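PDB 3LQW: deoxyuridine 5'-triphosphate nucleotidohydrolase from Entamoeba histolytica, which probably hydrolyses dUTP to dUMP and diphosphate with the help of magnesium, supplying the thymidylate precursor and keeping uracil out of DNA. Local coordinates for residues S86-A98 / K110-N122. Sequence-based numbering, arbitrary orientation. Where two conformers were deposited one is given.
Sequences SSLALKYGIDVGA and KVILFNHSNEIFN. With EDO (1,2-ethanediol), chain B.
Asp95 and Phe114 form an antiparallel hydrogen-bonded pair: Asp95 N lies 2.9 Å from Phe114 O, and Phe114 N returns a bond to Asp95 O. His116 N to Gly93 O and the longer Gly97 N to Ile112 O (3.2 Å) extend the ladder, identifying 94-96 as the strand beside 108-115. On the face bearing Ile94, Val96 and Leu113, the methyl Ile94 CD1 stands over one face of the Phe121 ring, 4.0 Å from its centroid, a CH-pi contact. Phe121 CG lies anti to the backbone N (chi1 -180°), which carries the ring to Ile94; its edge is turned toward the face of Tyr92. The planes of these two rings meet at 65°, an offset edge-to-face pair. Their centroids are 5.5 Å apart.

Behind this shell, Asn115 OD1 receives both Ser117 N and Ser117 OG, the hydroxyl on a lone pair, while Asn115 ND2 reaches Glu119 O, nearly straight at 174°. An Asx turn, followed by an ST turn in which Glu119 N donates to Ser117 OG, thus shapes the loop leading to Phe121. A water donating to Tyr92 O and Ser117 OG ties this loop to the helix end. Asp95 and Phe114 point to the opposite face of the sheet; beyond the end of the strand, His116 meets Phe114 and His116 of neighbouring subunits edge-to-face, consistent with the threefold interface of a trimeric, all-beta dUTPase.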
loop_
_atom_site.group_PDB
_atom_site.type_symbol
_atom_site.label_atom_id
_atom_site.label_comp_id
_atom_site.label_asym_id
_atom_site.label_seq_id
_atom_site.Cartn_x
_atom_site.Cartn_y
_atom_site.Cartn_z
ATOM N N SER A 86 -6.991 -9.794 4.416
ATOM C CA SER A 86 -8.075 -9.836 3.476
ATOM C C SER A 86 -9.394 -10.203 4.168
ATOM O O SER A 86 -10.454 -9.621 3.847
ATOM C CB SER A 86 -7.685 -10.761 2.324
ATOM O OG SER A 86 -6.456 -10.284 1.771
ATOM N N SER A 87 -9.349 -11.147 5.101
ATOM C CA SER A 87 -10.591 -11.612 5.721
ATOM C C SER A 87 -11.260 -10.484 6.513
ATOM O O SER A 87 -12.494 -10.364 6.481
ATOM C CB SER A 87 -10.323 -12.802 6.598
ATOM O OG SER A 87 -9.450 -12.496 7.646
ATOM N N LEU A 88 -10.477 -9.649 7.179
ATOM C CA LEU A 88 -11.057 -8.575 7.967
ATOM C C LEU A 88 -11.638 -7.488 7.057
ATOM O O LEU A 88 -12.615 -6.845 7.408
ATOM C CB LEU A 88 -10.067 -7.973 8.953
ATOM C CG LEU A 88 -9.498 -8.946 10.000
ATOM C CD1 LEU A 88 -8.536 -8.178 10.929
ATOM C CD2 LEU A 88 -10.590 -9.649 10.808
ATOM N N ALA A 89 -11.011 -7.252 5.913
ATOM C CA ALA A 89 -11.543 -6.305 4.920
ATOM C C ALA A 89 -12.887 -6.798 4.369
ATOM O O ALA A 89 -13.860 -6.053 4.304
ATOM C CB ALA A 89 -10.510 -6.072 3.819
ATOM N N LEU A 90 -12.891 -8.060 3.931
ATOM C CA LEU A 90 -14.098 -8.673 3.347
ATOM C C LEU A 90 -15.238 -8.749 4.308
ATOM O O LEU A 90 -16.337 -8.300 4.025
ATOM C CB LEU A 90 -13.828 -10.099 2.881
ATOM C CG LEU A 90 -15.082 -10.843 2.415
ATOM C CD1 LEU A 90 -15.841 -10.103 1.300
ATOM C CD2 LEU A 90 -14.691 -12.227 1.974
ATOM N N LYS A 91 -14.982 -9.312 5.480
ATOM C CA LYS A 91 -16.056 -9.590 6.411
ATOM C C LYS A 91 -16.523 -8.371 7.188
ATOM O O LYS A 91 -17.699 -8.220 7.485
ATOM C CB LYS A 91 -15.630 -10.686 7.400
ATOM C CG LYS A 91 -15.470 -12.058 6.762
ATOM C CD LYS A 91 -14.988 -13.091 7.776
ATOM C CE LYS A 91 -15.890 -13.194 8.957
ATOM N NZ LYS A 91 -15.645 -14.417 9.774
ATOM N N TYR A 92 -15.572 -7.491 7.566
ATOM C CA TYR A 92 -15.826 -6.452 8.522
ATOM C C TYR A 92 -15.545 -5.031 8.046
ATOM O O TYR A 92 -15.745 -4.094 8.805
ATOM C CB TYR A 92 -15.075 -6.720 9.833
ATOM C CG TYR A 92 -15.314 -8.090 10.426
ATOM C CD1 TYR A 92 -16.515 -8.424 10.961
ATOM C CD2 TYR A 92 -14.299 -9.030 10.470
ATOM C CE1 TYR A 92 -16.717 -9.678 11.522
ATOM C CE2 TYR A 92 -14.487 -10.296 10.992
ATOM C CZ TYR A 92 -15.722 -10.621 11.502
ATOM O OH TYR A 92 -15.942 -11.863 12.060
ATOM N N GLY A 93 -15.035 -4.871 6.839
ATOM C CA GLY A 93 -14.727 -3.533 6.324
ATOM C C GLY A 93 -13.542 -2.862 6.965
ATOM O O GLY A 93 -13.451 -1.641 6.938
ATOM N N ILE A 94 -12.620 -3.654 7.517
ATOM C CA ILE A 94 -11.399 -3.113 8.104
ATOM C C ILE A 94 -10.339 -2.820 7.053
ATOM O O ILE A 94 -10.084 -3.654 6.185
ATOM C CB ILE A 94 -10.823 -4.063 9.177
ATOM C CG1 ILE A 94 -11.847 -4.320 10.264
ATOM C CG2 ILE A 94 -9.478 -3.583 9.699
ATOM C CD1 ILE A 94 -12.259 -3.115 11.072
ATOM N N ASP A 95 -9.739 -1.643 7.130
ATOM C CA ASP A 95 -8.583 -1.325 6.333
ATOM C C ASP A 95 -7.496 -0.883 7.289
ATOM O O ASP A 95 -7.763 -0.525 8.442
ATOM C CB ASP A 95 -8.933 -0.249 5.314
ATOM C CG ASP A 95 -7.917 -0.104 4.212
ATOM O OD1 ASP A 95 -7.092 -1.027 3.963
ATOM O OD2 ASP A 95 -7.982 0.936 3.510
ATOM N N VAL A 96 -6.264 -0.893 6.805
ATOM C CA VAL A 96 -5.103 -0.527 7.593
ATOM C C VAL A 96 -4.364 0.529 6.910
ATOM O O VAL A 96 -4.087 0.347 5.697
ATOM C CB VAL A 96 -4.154 -1.772 7.839
ATOM C CG1 VAL A 96 -2.917 -1.358 8.613
ATOM C CG2 VAL A 96 -4.971 -2.897 8.525
ATOM N N GLY A 97 -3.904 1.578 7.556
ATOM C CA GLY A 97 -2.962 2.433 6.757
ATOM C C GLY A 97 -1.703 1.738 6.215
ATOM O O GLY A 97 -1.058 1.052 7.032
ATOM N N ALA A 98 -1.330 1.949 4.906
ATOM C CA ALA A 98 -0.147 1.281 4.387
ATOM C C ALA A 98 1.142 1.976 4.727
ATOM O O ALA A 98 1.909 2.311 3.836
ATOM C CB ALA A 98 -0.261 1.125 2.944
ATOM N N LYS A 110 2.728 -0.303 15.933
ATOM C CA LYS A 110 1.327 -0.023 16.219
ATOM C C LYS A 110 0.643 0.213 14.868
ATOM O O LYS A 110 1.242 0.815 13.985
ATOM C CB LYS A 110 1.169 1.192 17.123
ATOM C CG LYS A 110 1.903 1.045 18.463
ATOM C CD LYS A 110 1.525 2.195 19.396
ATOM C CE LYS A 110 2.302 2.144 20.645
ATOM N NZ LYS A 110 2.012 3.361 21.469
ATOM N N VAL A 111 -0.553 -0.369 14.733
ATOM C CA VAL A 111 -1.302 -0.503 13.478
ATOM C C VAL A 111 -2.544 0.405 13.571
ATOM O O VAL A 111 -3.327 0.219 14.495
ATOM C CB VAL A 111 -1.804 -2.069 13.265
ATOM C CG1 VAL A 111 -2.585 -2.206 11.997
ATOM C CG2 VAL A 111 -0.573 -3.050 13.311
ATOM N N ILE A 112 -2.765 1.309 12.602
ATOM C CA ILE A 112 -4.007 2.068 12.583
ATOM C C ILE A 112 -5.040 1.321 11.720
ATOM O O ILE A 112 -4.847 1.096 10.539
ATOM C CB ILE A 112 -3.759 3.518 12.157
ATOM C CG1 ILE A 112 -4.991 4.382 12.413
ATOM C CG2 ILE A 112 -3.245 3.601 10.732
ATOM C CD1 ILE A 112 -5.182 4.769 13.856
ATOM N N LEU A 113 -6.090 0.871 12.383
ATOM C CA LEU A 113 -7.218 0.192 11.746
ATOM C C LEU A 113 -8.365 1.168 11.547
ATOM O O LEU A 113 -8.774 1.833 12.496
ATOM C CB LEU A 113 -7.708 -1.012 12.584
ATOM C CG LEU A 113 -6.723 -2.181 12.815
ATOM C CD1 LEU A 113 -7.421 -3.286 13.593
ATOM C CD2 LEU A 113 -6.155 -2.703 11.488
ATOM N N PHE A 114 -8.856 1.255 10.326
ATOM C CA PHE A 114 -10.029 2.031 9.986
ATOM C C PHE A 114 -11.187 1.051 9.843
ATOM O O PHE A 114 -11.086 0.073 9.089
ATOM C CB PHE A 114 -9.869 2.766 8.650
ATOM C CG PHE A 114 -8.842 3.863 8.649
ATOM C CD1 PHE A 114 -9.178 5.147 9.004
ATOM C CD2 PHE A 114 -7.535 3.629 8.226
ATOM C CE1 PHE A 114 -8.243 6.158 8.989
ATOM C CE2 PHE A 114 -6.598 4.658 8.237
ATOM C CZ PHE A 114 -6.962 5.910 8.596
ATOM N N ASN A 115 -12.294 1.322 10.520
ATOM C CA ASN A 115 -13.510 0.521 10.406
ATOM C C ASN A 115 -14.465 1.222 9.442
ATOM O O ASN A 115 -15.168 2.152 9.835
ATOM C CB ASN A 115 -14.170 0.365 11.781
ATOM C CG ASN A 115 -15.462 -0.406 11.754
ATOM O OD1 ASN A 115 -15.888 -0.895 10.692
ATOM N ND2 ASN A 115 -16.103 -0.499 12.905
ATOM N N HIS A 116 -14.463 0.822 8.186
ATOM C CA HIS A 116 -15.318 1.466 7.217
ATOM C C HIS A 116 -16.726 0.855 7.109
ATOM O O HIS A 116 -17.468 1.149 6.189
ATOM C CB HIS A 116 -14.612 1.492 5.862
ATOM C CG HIS A 116 -13.398 2.352 5.833
ATOM N ND1 HIS A 116 -13.407 3.642 6.318
ATOM C CD2 HIS A 116 -12.151 2.122 5.345
ATOM C CE1 HIS A 116 -12.202 4.162 6.131
ATOM N NE2 HIS A 116 -11.416 3.269 5.545
ATOM N N SER A 117 -17.106 0.069 8.089
ATOM C CA SER A 117 -18.464 -0.446 8.155
ATOM C C SER A 117 -19.404 0.334 9.071
ATOM O O SER A 117 -18.989 1.223 9.826
ATOM C CB SER A 117 -18.415 -1.892 8.629
ATOM O OG SER A 117 -18.454 -1.955 10.041
ATOM N N ASN A 118 -20.693 -0.065 9.044
ATOM C CA ASN A 118 -21.700 0.468 9.967
ATOM C C ASN A 118 -21.786 -0.260 11.296
ATOM O O ASN A 118 -22.637 0.094 12.124
ATOM C CB ASN A 118 -23.082 0.460 9.298
ATOM C CG ASN A 118 -23.175 1.392 8.144
ATOM O OD1 ASN A 118 -22.650 2.513 8.209
ATOM N ND2 ASN A 118 -23.895 0.987 7.101
ATOM N N GLU A 119 -20.929 -1.252 11.528
ATOM C CA GLU A 119 -20.957 -2.059 12.746
ATOM C C GLU A 119 -19.739 -1.859 13.607
ATOM O O GLU A 119 -18.637 -1.699 13.097
ATOM C CB GLU A 119 -21.072 -3.532 12.418
ATOM C CG GLU A 119 -22.435 -3.917 11.890
ATOM C CD GLU A 119 -22.718 -3.344 10.540
ATOM O OE1 GLU A 119 -21.970 -3.648 9.604
ATOM O OE2 GLU A 119 -23.722 -2.601 10.387
ATOM N N ILE A 120 -19.904 -1.941 14.915
ATOM C CA ILE A 120 -18.779 -1.973 15.852
ATOM C C ILE A 120 -17.904 -3.184 15.534
ATOM O O ILE A 120 -18.424 -4.281 15.294
ATOM C CB ILE A 120 -19.270 -2.052 17.316
ATOM C CG1 ILE A 120 -20.033 -0.801 17.697
ATOM C CG2 ILE A 120 -18.139 -2.348 18.282
ATOM C CD1 ILE A 120 -20.879 -0.954 18.973
ATOM N N PHE A 121 -16.586 -2.991 15.530
ATOM C CA PHE A 121 -15.634 -4.066 15.381
ATOM C C PHE A 121 -15.015 -4.376 16.745
ATOM O O PHE A 121 -14.443 -3.500 17.379
ATOM C CB PHE A 121 -14.514 -3.670 14.402
ATOM C CG PHE A 121 -13.499 -4.775 14.207
ATOM C CD1 PHE A 121 -13.809 -5.873 13.408
ATOM C CD2 PHE A 121 -12.287 -4.738 14.846
ATOM C CE1 PHE A 121 -12.899 -6.888 13.214
ATOM C CE2 PHE A 121 -11.379 -5.771 14.681
ATOM C CZ PHE A 121 -11.692 -6.836 13.841
ATOM N N ASN A 122 -15.109 -5.639 17.147
ATOM C CA ASN A 122 -14.528 -6.102 18.416
ATOM C C ASN A 122 -13.265 -6.900 18.149
ATOM O O ASN A 122 -13.279 -7.988 17.537
ATOM C CB ASN A 122 -15.548 -6.955 19.159
ATOM C CG ASN A 122 -16.795 -6.176 19.590
ATOM O OD1 ASN A 122 -17.898 -6.500 19.160
ATOM N ND2 ASN A 122 -16.630 -5.161 20.409
HETATM C C1 EDO B . -22.266 -2.664 6.138
HETATM O O1 EDO B . -22.179 -2.175 7.460
HETATM C C2 EDO B . -22.098 -1.470 5.211
HETATM O O2 EDO B . -20.863 -0.798 5.487
HETATM O O HOH W 1 -17.132 -4.212 11.269
HETATM O O HOH W 2 -8.645 3.262 4.990
HETATM O O HOH W 3 -0.813 1.008 10.460
#